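Side-chain contacts in dihydropyrimidinase (Brevibacillus agri, PDB 3SFW), which probably opens the ring of 5,6-dihydropyrimidines by hydrolysing a cyclic amide bond, using zinc ions held in its active site: residues G187-L190 with D191-K195; T211-P214 with E215-G218; V238-C242 with A243-R247; E293-N296 with Q297-W301; E352-K356 with G357-L361. All blocks are in the same frame, centred on the assembly; numbering follows the deposited sequence.

The five contacts follow one another along the chain and, in the same order, across the amidohydrolase domain of TIM-barrel type. Interactions 1 to 4 form a chain of touching neighbours whose centres lie about 10 Å apart, from helix 187-199 through the starts of helices 214-230 and 243-254 to that of helix 295-305. Interaction 5, at the end of helix 345-354, adjoins interaction 4 at about 15 Å between centres and lies about 37 Å from interaction 1. Interaction 3 holds the zinc ligand H239. Interactions 1 and 2 face the second subunit and interactions 3, 4 and 5 touch the third, so the row runs from subunit interfaces past the metal site.

Interaction 1 (G187-L190 with D191-K195); sequences GDVL and DYLTK
V189 O is gripped by two N-H groups of the next helical turn. L193 N gives it a bond of 3.0 Å, nearly straight at 169° and lying in the carbonyl plane, while the weak bond from Y192 N, at 3.3 Å, is strongly bent. The side chains of the same i, i+4 pair run side by side and point the same way, with V189 CG1 3.8 Å from L193 CD1. The valine methyl reaches this place because CG1 stands anti to the backbone N (chi1 166°) and so beside the carbonyl carbon, where the following turn rises. This is regular alpha-helix, helix 187-199, and its apolar stripe suits a subunit interface: V189 packs on L227, and L193 on F167, of the second subunit. One residue along, L190 O accepts T194 N at 2.9 Å. The beta-branch of T194 presses on that same oxygen, its CG2 coming tightly to 3.1 Å from L190 O. L190 turns instead to the inside of its own chain, against R212. A salt bridge runs along the polar side, where K195 NZ meets D191 OD1 at 2.9 Å on the syn side of the carboxylate, with a weaker bond to D191 OD2. D188, one turn ahead of D191, has its own salt bridge to K156, whose ammonium also makes a long, weak ion pair with D191. Carboxylates suit these first turns, since the helix start would probably stabilise negative charge, and K156 should ease the repulsion between D188 OD1 and D191 OD1, 6.1 Å apart.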
loop_
_atom_site.group_PDB
_atom_site.type_symbol
_atom_site.label_atom_id
_atom_site.label_comp_id
_atom_site.label_asym_id
_atom_site.label_seq_id
_atom_site.Cartn_x
_atom_site.Cartn_y
_atom_site.Cartn_z
ATOM N N GLY A 187 20.419 13.686 4.032
ATOM C CA GLY A 187 21.384 14.590 4.668
ATOM C C GLY A 187 21.089 16.070 4.460
ATOM O O GLY A 187 21.576 16.898 5.233
ATOM N N ASP A 188 20.424 16.422 3.365
ATOM C CA ASP A 188 20.138 17.861 3.127
ATOM C C ASP A 188 19.025 18.371 4.014
ATOM O O ASP A 188 19.093 19.501 4.558
ATOM C CB ASP A 188 19.807 18.108 1.673
ATOM C CG ASP A 188 21.037 17.948 0.770
ATOM O OD1 ASP A 188 22.101 18.537 1.085
ATOM O OD2 ASP A 188 20.955 17.229 -0.223
ATOM N N VAL A 189 18.004 17.550 4.187
ATOM C CA VAL A 189 16.921 17.887 5.122
ATOM C C VAL A 189 17.521 18.025 6.506
ATOM O O VAL A 189 17.240 18.987 7.209
ATOM C CB VAL A 189 15.825 16.752 5.165
ATOM C CG1 VAL A 189 14.884 16.950 6.420
ATOM C CG2 VAL A 189 15.029 16.752 3.891
ATOM N N LEU A 190 18.356 17.057 6.907
ATOM C CA LEU A 190 18.957 17.093 8.254
ATOM C C LEU A 190 19.857 18.335 8.461
ATOM O O LEU A 190 19.813 18.992 9.528
ATOM C CB LEU A 190 19.787 15.815 8.497
ATOM C CG LEU A 190 18.965 14.652 9.085
ATOM C CD1 LEU A 190 17.575 14.508 8.406
ATOM C CD2 LEU A 190 19.773 13.356 8.978
ATOM N N ASP A 191 20.677 18.641 7.461
ATOM C CA ASP A 191 21.594 19.812 7.574
ATOM C C ASP A 191 20.801 21.105 7.828
ATOM O O ASP A 191 21.167 21.897 8.726
ATOM C CB ASP A 191 22.460 19.972 6.305
ATOM C CG ASP A 191 23.539 21.059 6.457
ATOM O OD1 ASP A 191 23.426 22.125 5.803
ATOM O OD2 ASP A 191 24.531 20.810 7.169
ATOM N N TYR A 192 19.654 21.243 7.148
ATOM C CA TYR A 192 18.835 22.470 7.270
ATOM C C TYR A 192 18.181 22.497 8.625
ATOM O O TYR A 192 18.297 23.496 9.349
ATOM C CB TYR A 192 17.739 22.537 6.203
ATOM C CG TYR A 192 16.910 23.794 6.371
ATOM C CD1 TYR A 192 17.386 25.019 5.912
ATOM C CD2 TYR A 192 15.772 23.780 7.175
ATOM C CE1 TYR A 192 16.651 26.200 6.129
ATOM C CE2 TYR A 192 15.054 24.945 7.437
ATOM C CZ TYR A 192 15.482 26.137 6.885
ATOM O OH TYR A 192 14.763 27.281 7.173
ATOM N N LEU A 193 17.592 21.362 9.033
ATOM C CA LEU A 193 16.935 21.316 10.360
ATOM C C LEU A 193 17.877 21.565 11.523
ATOM O O LEU A 193 17.505 22.229 12.489
ATOM C CB LEU A 193 16.150 20.017 10.562
ATOM C CG LEU A 193 14.972 19.790 9.585
ATOM C CD1 LEU A 193 14.343 18.377 9.853
ATOM C CD2 LEU A 193 13.868 20.898 9.661
ATOM N N THR A 194 19.086 21.013 11.478
ATOM C CA THR A 194 20.005 21.188 12.611
ATOM C C THR A 194 20.441 22.650 12.708
ATOM O O THR A 194 20.561 23.181 13.799
ATOM C CB THR A 194 21.278 20.339 12.552
ATOM O OG1 THR A 194 22.084 20.764 11.453
ATOM C CG2 THR A 194 20.952 18.852 12.433
ATOM N N LYS A 195 20.623 23.296 11.560
ATOM C CA LYS A 195 20.997 24.696 11.533
ATOM C C LYS A 195 19.890 25.605 12.037
ATOM O O LYS A 195 20.146 26.543 12.804
ATOM C CB LYS A 195 21.471 25.097 10.136
ATOM C CG LYS A 195 22.917 24.663 9.919
ATOM C CD LYS A 195 23.353 24.815 8.518
ATOM C CE LYS A 195 24.814 24.413 8.412
ATOM N NZ LYS A 195 25.168 24.097 7.016
#

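Interaction 2 (T211-P214 with E215-G218); sequences TRPP and EAEG
E215 carries its CG anti to the carbonyl carbon (chi1 -67°) and then bends at chi2 (81°), folding the carboxylate back over the two prolines before it. E215 OE1 thereby comes 3.5 Å from P213 CB, in van der Waals packing, and lies 3.6 Å from P214 CD, while the P214 ring and the glutamate run side by side. Prolines suit the entry to helix 214-230: a tertiary amide nitrogen has no proton to leave unused in a first turn, and the ring holds phi near the helical value. P213 itself is extended, and its carbonyl closes the first turn by accepting A216 N at 2.9 Å. The small A216 fits closely here, its CB 3.3 Å from P213 O. The next bond, from G218 N to P214 O at 2.8 Å, is almost straight. E217 points elsewhere, its carboxylate held by R292 and by S241 OG of the loop that bears the zinc ligand H239. P213 and E215 both pack on L230 of the second subunit. Because P214 CD sits next to the proline nitrogen, its hydrogens are slightly positive, and the folded-back carboxylate probably gains a weak electrostatic attraction from them.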
loop_
_atom_site.group_PDB
_atom_site.type_symbol
_atom_site.label_atom_id
_atom_site.label_comp_id
_atom_site.label_asym_id
_atom_site.label_seq_id
_atom_site.Cartn_x
_atom_site.Cartn_y
_atom_site.Cartn_z
ATOM N N THR A 211 15.694 16.927 14.871
ATOM C CA THR A 211 16.197 17.461 13.620
ATOM C C THR A 211 16.459 16.331 12.580
ATOM O O THR A 211 16.940 16.599 11.466
ATOM C CB THR A 211 17.541 18.221 13.826
ATOM O OG1 THR A 211 18.480 17.393 14.536
ATOM C CG2 THR A 211 17.325 19.535 14.652
ATOM N N ARG A 212 16.193 15.089 12.984
ATOM C CA ARG A 212 16.248 13.947 12.026
ATOM C C ARG A 212 14.961 13.127 12.012
ATOM O O ARG A 212 14.976 11.951 12.409
ATOM C CB ARG A 212 17.419 13.020 12.379
ATOM C CG ARG A 212 18.652 13.771 12.872
ATOM C CD ARG A 212 19.732 12.792 13.358
ATOM N NE ARG A 212 20.491 12.188 12.256
ATOM C CZ ARG A 212 21.629 12.693 11.749
ATOM N NH1 ARG A 212 22.165 13.826 12.250
ATOM N NH2 ARG A 212 22.299 12.026 10.797
ATOM N N PRO A 213 13.838 13.709 11.534
ATOM C CA PRO A 213 12.563 12.998 11.702
ATOM C C PRO A 213 12.497 11.711 10.895
ATOM O O PRO A 213 13.246 11.549 9.910
ATOM C CB PRO A 213 11.518 13.983 11.165
ATOM C CG PRO A 213 12.222 15.288 10.974
ATOM C CD PRO A 213 13.670 14.967 10.779
ATOM N N PRO A 214 11.621 10.789 11.298
ATOM C CA PRO A 214 11.613 9.474 10.617
ATOM C C PRO A 214 11.306 9.566 9.137
ATOM O O PRO A 214 11.725 8.712 8.361
ATOM C CB PRO A 214 10.516 8.680 11.361
ATOM C CG PRO A 214 9.856 9.664 12.279
ATOM C CD PRO A 214 10.753 10.827 12.488
ATOM N N GLU A 215 10.508 10.566 8.744
ATOM C CA GLU A 215 10.216 10.771 7.339
ATOM C C GLU A 215 11.486 10.954 6.504
ATOM O O GLU A 215 11.482 10.590 5.341
ATOM C CB GLU A 215 9.276 11.962 7.163
ATOM C CG GLU A 215 7.851 11.696 7.756
ATOM C CD GLU A 215 7.676 11.888 9.304
ATOM O OE1 GLU A 215 8.591 12.331 10.044
ATOM O OE2 GLU A 215 6.561 11.571 9.781
ATOM N N ALA A 216 12.540 11.507 7.104
ATOM C CA ALA A 216 13.824 11.737 6.402
ATOM C C ALA A 216 14.558 10.397 6.153
ATOM O O ALA A 216 15.288 10.239 5.158
ATOM C CB ALA A 216 14.723 12.688 7.239
ATOM N N GLU A 217 14.418 9.482 7.117
ATOM C CA GLU A 217 14.971 8.136 6.974
ATOM C C GLU A 217 14.122 7.390 5.973
ATOM O O GLU A 217 14.636 6.707 5.074
ATOM C CB GLU A 217 15.005 7.405 8.312
ATOM C CG GLU A 217 15.401 5.939 8.135
ATOM C CD GLU A 217 15.438 5.155 9.438
ATOM O OE1 GLU A 217 15.640 5.729 10.528
ATOM O OE2 GLU A 217 15.355 3.935 9.361
ATOM N N GLY A 218 12.805 7.528 6.073
ATOM C CA GLY A 218 11.935 6.870 5.085
ATOM C C GLY A 218 12.288 7.327 3.661
ATOM O O GLY A 218 12.324 6.516 2.708
#

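Interaction 3 (V238-C242 with A243-R247); sequences VHVSC and ADAVR. With ZN (zinc ion), chain D; ACT (acetate ion), chain C.
The chain is extended at C242 (phi -142°, psi 157°), the N-cap residue, and turns helical at A243, so that C242 O can take the first regular bond, from V246 N at 3.0 Å. The hydrophobic part of the turn is built on V240. Its CG1, anti to the backbone N, reaches forward to touch A245 CB and V246 CG2, each 3.8 Å away, and the V240 and V246 side chains cross at about a right angle. The thiol of C242 stands between its own N and carbonyl carbon (chi1 66°), which swings it over the start of the helix: C242 SG lies 3.9 Å from D244 CB and packs on A245 CB. Alanine suits position 245 because a methyl fits between V240 and C242, with E217 of helix 214-230 close by. On the metal side of the loop, H239 NE2 binds a zinc ion at 2.2 Å, with V238 CG2 over the centre of the imidazole, 3.4 Å above its plane. Two waters also bind this zinc, and H183 and the carboxylated K150 complete the site. At the far end A243 CB lies over one face of the R247 guanidinium, toward its rim, R247 NH2 donates to O of a bound acetate at 3.0 Å, and D244 makes a salt bridge to R248. The loop thus leads from strand 234-237 into helix 243-254, as in a beta-alpha unit of a TIM barrel, with strands 180-182 and 258-263 flanking strand 234-237, and helices 214-230 and 295-305 packed against the start of the new helix.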
loop_
_atom_site.group_PDB
_atom_site.type_symbol
_atom_site.label_atom_id
_atom_site.label_comp_id
_atom_site.label_asym_id
_atom_site.label_seq_id
_atom_site.Cartn_x
_atom_site.Cartn_y
_atom_site.Cartn_z
ATOM N N VAL A 238 21.312 -0.302 6.329
ATOM C CA VAL A 238 21.838 -0.541 7.690
ATOM C C VAL A 238 20.929 0.221 8.681
ATOM O O VAL A 238 20.172 1.104 8.277
ATOM C CB VAL A 238 23.311 -0.041 7.897
ATOM C CG1 VAL A 238 24.261 -0.669 6.841
ATOM C CG2 VAL A 238 23.390 1.500 7.793
ATOM N N HIS A 239 20.978 -0.203 9.941
ATOM C CA HIS A 239 20.203 0.422 11.029
ATOM C C HIS A 239 18.856 0.994 10.579
ATOM O O HIS A 239 18.617 2.186 10.731
ATOM C CB HIS A 239 21.033 1.482 11.846
ATOM C CG HIS A 239 21.759 2.526 11.020
ATOM N ND1 HIS A 239 21.147 3.265 10.020
ATOM C CD2 HIS A 239 23.014 3.039 11.158
ATOM C CE1 HIS A 239 22.023 4.146 9.533
ATOM N NE2 HIS A 239 23.150 4.034 10.225
ATOM N N VAL A 240 17.933 0.111 10.189
ATOM C CA VAL A 240 16.525 0.522 9.976
ATOM C C VAL A 240 15.893 0.803 11.371
ATOM O O VAL A 240 15.977 -0.049 12.270
ATOM C CB VAL A 240 15.741 -0.606 9.226
ATOM C CG1 VAL A 240 14.231 -0.250 9.101
ATOM C CG2 VAL A 240 16.339 -0.814 7.843
ATOM N N SER A 241 15.384 2.032 11.597
ATOM C CA SER A 241 14.957 2.371 12.968
ATOM C C SER A 241 13.468 2.587 13.094
ATOM O O SER A 241 12.944 2.756 14.212
ATOM C CB SER A 241 15.687 3.640 13.467
ATOM O OG SER A 241 15.199 4.811 12.812
ATOM N N CYS A 242 12.779 2.722 11.968
ATOM C CA CYS A 242 11.400 3.213 12.025
ATOM C C CYS A 242 10.466 2.552 11.052
ATOM O O CYS A 242 10.885 1.943 10.043
ATOM C CB CYS A 242 11.331 4.724 11.833
ATOM S SG CYS A 242 11.830 5.311 10.190
ATOM N N ALA A 243 9.183 2.606 11.400
ATOM C CA ALA A 243 8.142 1.960 10.595
ATOM C C ALA A 243 8.088 2.500 9.177
ATOM O O ALA A 243 7.894 1.722 8.231
ATOM C CB ALA A 243 6.736 2.106 11.291
ATOM N N ASP A 244 8.373 3.789 8.993
ATOM C CA ASP A 244 8.351 4.382 7.651
ATOM C C ASP A 244 9.322 3.601 6.740
ATOM O O ASP A 244 8.972 3.237 5.617
ATOM C CB ASP A 244 8.787 5.841 7.756
ATOM C CG ASP A 244 8.570 6.627 6.472
ATOM O OD1 ASP A 244 8.254 7.830 6.598
ATOM O OD2 ASP A 244 8.764 6.100 5.346
ATOM N N ALA A 245 10.517 3.332 7.253
ATOM C CA ALA A 245 11.522 2.602 6.484
ATOM C C ALA A 245 11.151 1.130 6.322
ATOM O O ALA A 245 11.310 0.554 5.213
ATOM C CB ALA A 245 12.885 2.749 7.102
ATOM N N VAL A 246 10.651 0.518 7.393
ATOM C CA VAL A 246 10.207 -0.885 7.289
ATOM C C VAL A 246 9.167 -1.062 6.180
ATOM O O VAL A 246 9.276 -1.961 5.350
ATOM C CB VAL A 246 9.599 -1.382 8.619
ATOM C CG1 VAL A 246 8.950 -2.759 8.404
ATOM C CG2 VAL A 246 10.699 -1.485 9.741
ATOM N N ARG A 247 8.178 -0.170 6.135
ATOM C CA ARG A 247 7.118 -0.274 5.107
ATOM C C ARG A 247 7.696 -0.250 3.687
ATOM O O ARG A 247 7.220 -0.955 2.811
ATOM C CB ARG A 247 6.107 0.906 5.250
ATOM C CG ARG A 247 5.337 0.812 6.543
ATOM C CD ARG A 247 4.678 2.156 6.904
ATOM N NE ARG A 247 4.155 2.109 8.261
ATOM C CZ ARG A 247 3.825 3.191 8.964
ATOM N NH1 ARG A 247 3.979 4.392 8.424
ATOM N NH2 ARG A 247 3.359 3.074 10.201
HETATM ZN ZN ZN D . 25.131 4.945 10.026
HETATM C C ACT C . 3.393 -0.627 10.653
HETATM O O ACT C . 3.019 0.321 11.384
HETATM O OXT ACT C . 3.047 -1.842 10.935
HETATM C CH3 ACT C . 4.233 -0.308 9.520
HETATM O O HOH W 1 26.917 6.031 10.259
HETATM O O HOH W 2 24.980 6.150 11.905
#

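Interaction 4 (E293-N296 with Q297-W301); sequences EKWN and QDVLW
K294 NZ gives a hydrogen bond of 2.9 Å to Q297 OE1, the lysine chain bending at chi4 (66°) to bring its ammonium round to the amide. Water 3 closes the ring, accepting from both K294 NZ and Q297 NE2, and the latter also has a weak bond to L270 O. A glutamine suits this place because one group can accept from the lysine and donate to the water. K294 O is likewise shared: Q297 N donates to it at 2.9 Å, and water 4, 2.7 Å from K294 O, donates there while accepting from D298 N. In the turn just before, E293 O takes two bonds of 3.0 Å, from N296 N and N296 ND2, both from the same face of its plane. The other end of that amide is satisfied too, since N296 OD1 accepts A243 N and so ties this helix start to another, while N296 O takes the regular helix bond from L300 N at 3.1 Å. The indole of W295 is fixed by its N-H: NE1 donates in the ring plane to the anti lone pair of E293 OE1, at 3.0 Å. Beyond it the six-membered ring reaches V299, with W295 CZ3 4.1 Å from V299 CG2. Together W295 and V299 lean on A243 of helix 243-254, L300 packs on Y267 and L268 of helix 265-269, and W301 packs against L349 and E352 of helix 345-354.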
loop_
_atom_site.group_PDB
_atom_site.type_symbol
_atom_site.label_atom_id
_atom_site.label_comp_id
_atom_site.label_asym_id
_atom_site.label_seq_id
_atom_site.Cartn_x
_atom_site.Cartn_y
_atom_site.Cartn_z
ATOM N N GLU A 293 10.049 7.195 18.575
ATOM C CA GLU A 293 8.879 6.966 19.441
ATOM C C GLU A 293 8.749 5.464 19.659
ATOM O O GLU A 293 8.940 4.683 18.734
ATOM C CB GLU A 293 7.629 7.510 18.764
ATOM C CG GLU A 293 7.600 9.036 18.739
ATOM C CD GLU A 293 6.429 9.632 17.928
ATOM O OE1 GLU A 293 5.830 8.963 17.050
ATOM O OE2 GLU A 293 6.298 10.868 17.972
ATOM N N LYS A 294 8.420 5.061 20.876
ATOM C CA LYS A 294 8.562 3.676 21.277
ATOM C C LYS A 294 7.720 2.731 20.396
ATOM O O LYS A 294 8.090 1.562 20.223
ATOM C CB LYS A 294 8.136 3.535 22.745
ATOM C CG LYS A 294 8.403 2.131 23.320
ATOM C CD LYS A 294 8.194 2.128 24.845
ATOM C CE LYS A 294 8.159 0.681 25.366
ATOM N NZ LYS A 294 9.517 -0.028 25.202
ATOM N N TRP A 295 6.583 3.202 19.887
ATOM C CA TRP A 295 5.740 2.321 19.043
ATOM C C TRP A 295 6.499 1.726 17.841
ATOM O O TRP A 295 6.114 0.651 17.338
ATOM C CB TRP A 295 4.458 3.027 18.545
ATOM C CG TRP A 295 4.684 4.122 17.548
ATOM C CD1 TRP A 295 4.862 5.444 17.826
ATOM C CD2 TRP A 295 4.708 4.000 16.123
ATOM N NE1 TRP A 295 4.971 6.162 16.647
ATOM C CE2 TRP A 295 4.918 5.293 15.595
ATOM C CE3 TRP A 295 4.620 2.921 15.237
ATOM C CZ2 TRP A 295 5.008 5.537 14.227
ATOM C CZ3 TRP A 295 4.646 3.186 13.867
ATOM C CH2 TRP A 295 4.871 4.465 13.382
ATOM N N ASN A 296 7.558 2.406 17.374
ATOM C CA ASN A 296 8.352 1.861 16.261
ATOM C C ASN A 296 8.986 0.513 16.584
ATOM O O ASN A 296 9.241 -0.287 15.673
ATOM C CB ASN A 296 9.420 2.848 15.770
ATOM C CG ASN A 296 8.824 4.001 15.039
ATOM O OD1 ASN A 296 8.521 3.904 13.839
ATOM N ND2 ASN A 296 8.557 5.107 15.772
ATOM N N GLN A 297 9.274 0.264 17.872
ATOM C CA GLN A 297 10.038 -0.947 18.254
ATOM C C GLN A 297 9.267 -2.168 17.799
ATOM O O GLN A 297 9.861 -3.124 17.259
ATOM C CB GLN A 297 10.209 -1.022 19.771
ATOM C CG GLN A 297 11.106 0.127 20.305
ATOM C CD GLN A 297 11.116 0.173 21.807
ATOM O OE1 GLN A 297 10.335 -0.539 22.473
ATOM N NE2 GLN A 297 12.011 0.991 22.368
ATOM N N ASP A 298 7.961 -2.204 18.097
ATOM C CA ASP A 298 7.232 -3.444 17.763
ATOM C C ASP A 298 7.129 -3.703 16.260
ATOM O O ASP A 298 7.037 -4.874 15.827
ATOM C CB ASP A 298 5.865 -3.550 18.454
ATOM C CG ASP A 298 5.980 -4.126 19.889
ATOM O OD1 ASP A 298 5.086 -3.809 20.696
ATOM O OD2 ASP A 298 6.964 -4.862 20.227
ATOM N N VAL A 299 7.096 -2.625 15.482
ATOM C CA VAL A 299 7.142 -2.767 14.022
ATOM C C VAL A 299 8.489 -3.399 13.588
ATOM O O VAL A 299 8.512 -4.282 12.726
ATOM C CB VAL A 299 6.913 -1.429 13.323
ATOM C CG1 VAL A 299 6.895 -1.618 11.755
ATOM C CG2 VAL A 299 5.533 -0.797 13.748
ATOM N N LEU A 300 9.596 -2.968 14.201
ATOM C CA LEU A 300 10.911 -3.646 13.953
ATOM C C LEU A 300 10.922 -5.147 14.355
ATOM O O LEU A 300 11.393 -6.020 13.593
ATOM C CB LEU A 300 12.055 -2.912 14.681
ATOM C CG LEU A 300 12.256 -1.463 14.229
ATOM C CD1 LEU A 300 13.246 -0.801 15.181
ATOM C CD2 LEU A 300 12.773 -1.349 12.772
ATOM N N TRP A 301 10.365 -5.457 15.522
ATOM C CA TRP A 301 10.320 -6.837 15.967
ATOM C C TRP A 301 9.472 -7.651 15.011
ATOM O O TRP A 301 9.874 -8.747 14.643
ATOM C CB TRP A 301 9.699 -6.960 17.381
ATOM C CG TRP A 301 10.664 -6.612 18.552
ATOM C CD1 TRP A 301 10.493 -5.615 19.510
ATOM C CD2 TRP A 301 11.832 -7.314 18.913
ATOM N NE1 TRP A 301 11.519 -5.672 20.432
ATOM C CE2 TRP A 301 12.364 -6.701 20.077
ATOM C CE3 TRP A 301 12.504 -8.432 18.370
ATOM C CZ2 TRP A 301 13.495 -7.183 20.713
ATOM C CZ3 TRP A 301 13.655 -8.861 18.981
ATOM C CH2 TRP A 301 14.127 -8.265 20.148
HETATM O O HOH W 3 11.821 1.906 25.185
HETATM O O HOH W 4 6.735 -0.812 20.487
#

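Interaction 5 (E352-K356 with G357-L361); sequences EGVRK and GKISL
V354 lies alongside the chain that returns past it, with CG1 4.0 Å from L361 CB and CG2 4.1 Å from I359 CG1. The return is a Schellman motif ending helix 345-354: K358 N bonds to G353 O at 2.9 Å, G357 N bonds to V354 O, and G357, at positive phi (73°), reverses the chain. Glycine is apt at 353 because I359 CD1 lies tight against where a side chain would begin; I359 CG1, set between its backbone N and carbonyl carbon (chi1 46°), comes to 3.6 Å from G353 C. K358 extends along the helix end, CD 3.7 Å from E352 O, and K356, also extended, brings its NZ to E352 OE1 for a salt bridge of 2.7 Å. Water 5 accepts from K358 NZ, within reach of E352 O and OE1, and K358 also has a long, weak ion pair with D298. S360 is the N-cap of helix 361-376, its OG accepting Q363 N and bonding to P461 O of the third subunit. The helix end and the returning chain also meet through a CA-H...O contact from V354 CA to I359 O, and through water 6, which donates to I359 O and, at 2.7 Å, to V354 O.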
loop_
_atom_site.group_PDB
_atom_site.type_symbol
_atom_site.label_atom_id
_atom_site.label_comp_id
_atom_site.label_asym_id
_atom_site.label_seq_id
_atom_site.Cartn_x
_atom_site.Cartn_y
_atom_site.Cartn_z
ATOM N N GLU A 352 15.130 -10.074 25.140
ATOM C CA GLU A 352 13.954 -9.297 24.796
ATOM C C GLU A 352 13.239 -9.909 23.620
ATOM O O GLU A 352 12.085 -9.545 23.343
ATOM C CB GLU A 352 14.345 -7.860 24.466
ATOM C CG GLU A 352 14.711 -7.090 25.738
ATOM C CD GLU A 352 13.513 -6.937 26.676
ATOM O OE1 GLU A 352 12.431 -6.505 26.209
ATOM O OE2 GLU A 352 13.657 -7.231 27.886
ATOM N N GLY A 353 13.980 -10.687 22.807
ATOM C CA GLY A 353 13.387 -11.216 21.559
ATOM C C GLY A 353 12.858 -12.648 21.752
ATOM O O GLY A 353 11.663 -12.881 21.795
ATOM N N VAL A 354 13.755 -13.603 21.958
ATOM C CA VAL A 354 13.354 -14.992 22.066
ATOM C C VAL A 354 12.479 -15.248 23.293
ATOM O O VAL A 354 11.438 -15.920 23.207
ATOM C CB VAL A 354 14.609 -15.936 22.109
ATOM C CG1 VAL A 354 14.181 -17.423 22.292
ATOM C CG2 VAL A 354 15.419 -15.778 20.806
ATOM N N ARG A 355 12.931 -14.759 24.432
ATOM C CA ARG A 355 12.234 -15.077 25.679
ATOM C C ARG A 355 10.839 -14.446 25.740
ATOM O O ARG A 355 9.996 -14.920 26.508
ATOM C CB ARG A 355 13.031 -14.587 26.868
ATOM C CG ARG A 355 14.213 -15.409 27.185
ATOM C CD ARG A 355 14.780 -14.970 28.527
ATOM N NE ARG A 355 14.337 -15.852 29.589
ATOM C CZ ARG A 355 13.538 -15.505 30.585
ATOM N NH1 ARG A 355 13.084 -14.260 30.688
ATOM N NH2 ARG A 355 13.183 -16.420 31.480
ATOM N N LYS A 356 10.605 -13.375 24.976
ATOM C CA LYS A 356 9.291 -12.719 24.966
ATOM C C LYS A 356 8.459 -13.153 23.757
ATOM O O LYS A 356 7.410 -12.587 23.480
ATOM C CB LYS A 356 9.457 -11.190 25.034
ATOM C CG LYS A 356 10.184 -10.747 26.318
ATOM C CD LYS A 356 10.246 -9.221 26.443
ATOM C CE LYS A 356 10.428 -8.778 27.911
ATOM N NZ LYS A 356 10.469 -7.272 27.971
ATOM N N GLY A 357 8.947 -14.150 23.020
ATOM C CA GLY A 357 8.178 -14.694 21.911
ATOM C C GLY A 357 8.115 -13.795 20.694
ATOM O O GLY A 357 7.282 -13.999 19.787
ATOM N N LYS A 358 9.005 -12.800 20.627
ATOM C CA LYS A 358 9.023 -11.934 19.445
ATOM C C LYS A 358 9.677 -12.536 18.234
ATOM O O LYS A 358 9.282 -12.227 17.111
ATOM C CB LYS A 358 9.659 -10.587 19.766
ATOM C CG LYS A 358 8.881 -9.948 20.921
ATOM C CD LYS A 358 9.246 -8.535 21.219
ATOM C CE LYS A 358 8.380 -8.004 22.394
ATOM N NZ LYS A 358 8.789 -6.602 22.792
ATOM N N ILE A 359 10.670 -13.385 18.463
ATOM C CA ILE A 359 11.299 -14.152 17.391
ATOM C C ILE A 359 11.534 -15.545 17.979
ATOM O O ILE A 359 11.617 -15.664 19.197
ATOM C CB ILE A 359 12.682 -13.567 16.985
ATOM C CG1 ILE A 359 13.527 -13.240 18.238
ATOM C CG2 ILE A 359 12.531 -12.239 16.166
ATOM C CD1 ILE A 359 15.012 -12.798 17.841
ATOM N N SER A 360 11.762 -16.564 17.132
ATOM C CA SER A 360 12.103 -17.900 17.652
ATOM C C SER A 360 13.599 -18.021 17.985
ATOM O O SER A 360 14.406 -17.201 17.551
ATOM C CB SER A 360 11.714 -19.008 16.683
ATOM O OG SER A 360 12.523 -18.993 15.535
ATOM N N LEU A 361 13.971 -19.060 18.735
ATOM C CA LEU A 361 15.384 -19.264 19.047
ATOM C C LEU A 361 16.154 -19.526 17.741
ATOM O O LEU A 361 17.280 -19.058 17.578
ATOM C CB LEU A 361 15.557 -20.448 20.015
ATOM C CG LEU A 361 16.991 -20.749 20.436
ATOM C CD1 LEU A 361 17.660 -19.511 20.997
ATOM C CD2 LEU A 361 16.995 -21.851 21.477
HETATM O O HOH W 5 11.031 -6.872 23.776
HETATM O O HOH W 6 10.334 -17.456 21.245
#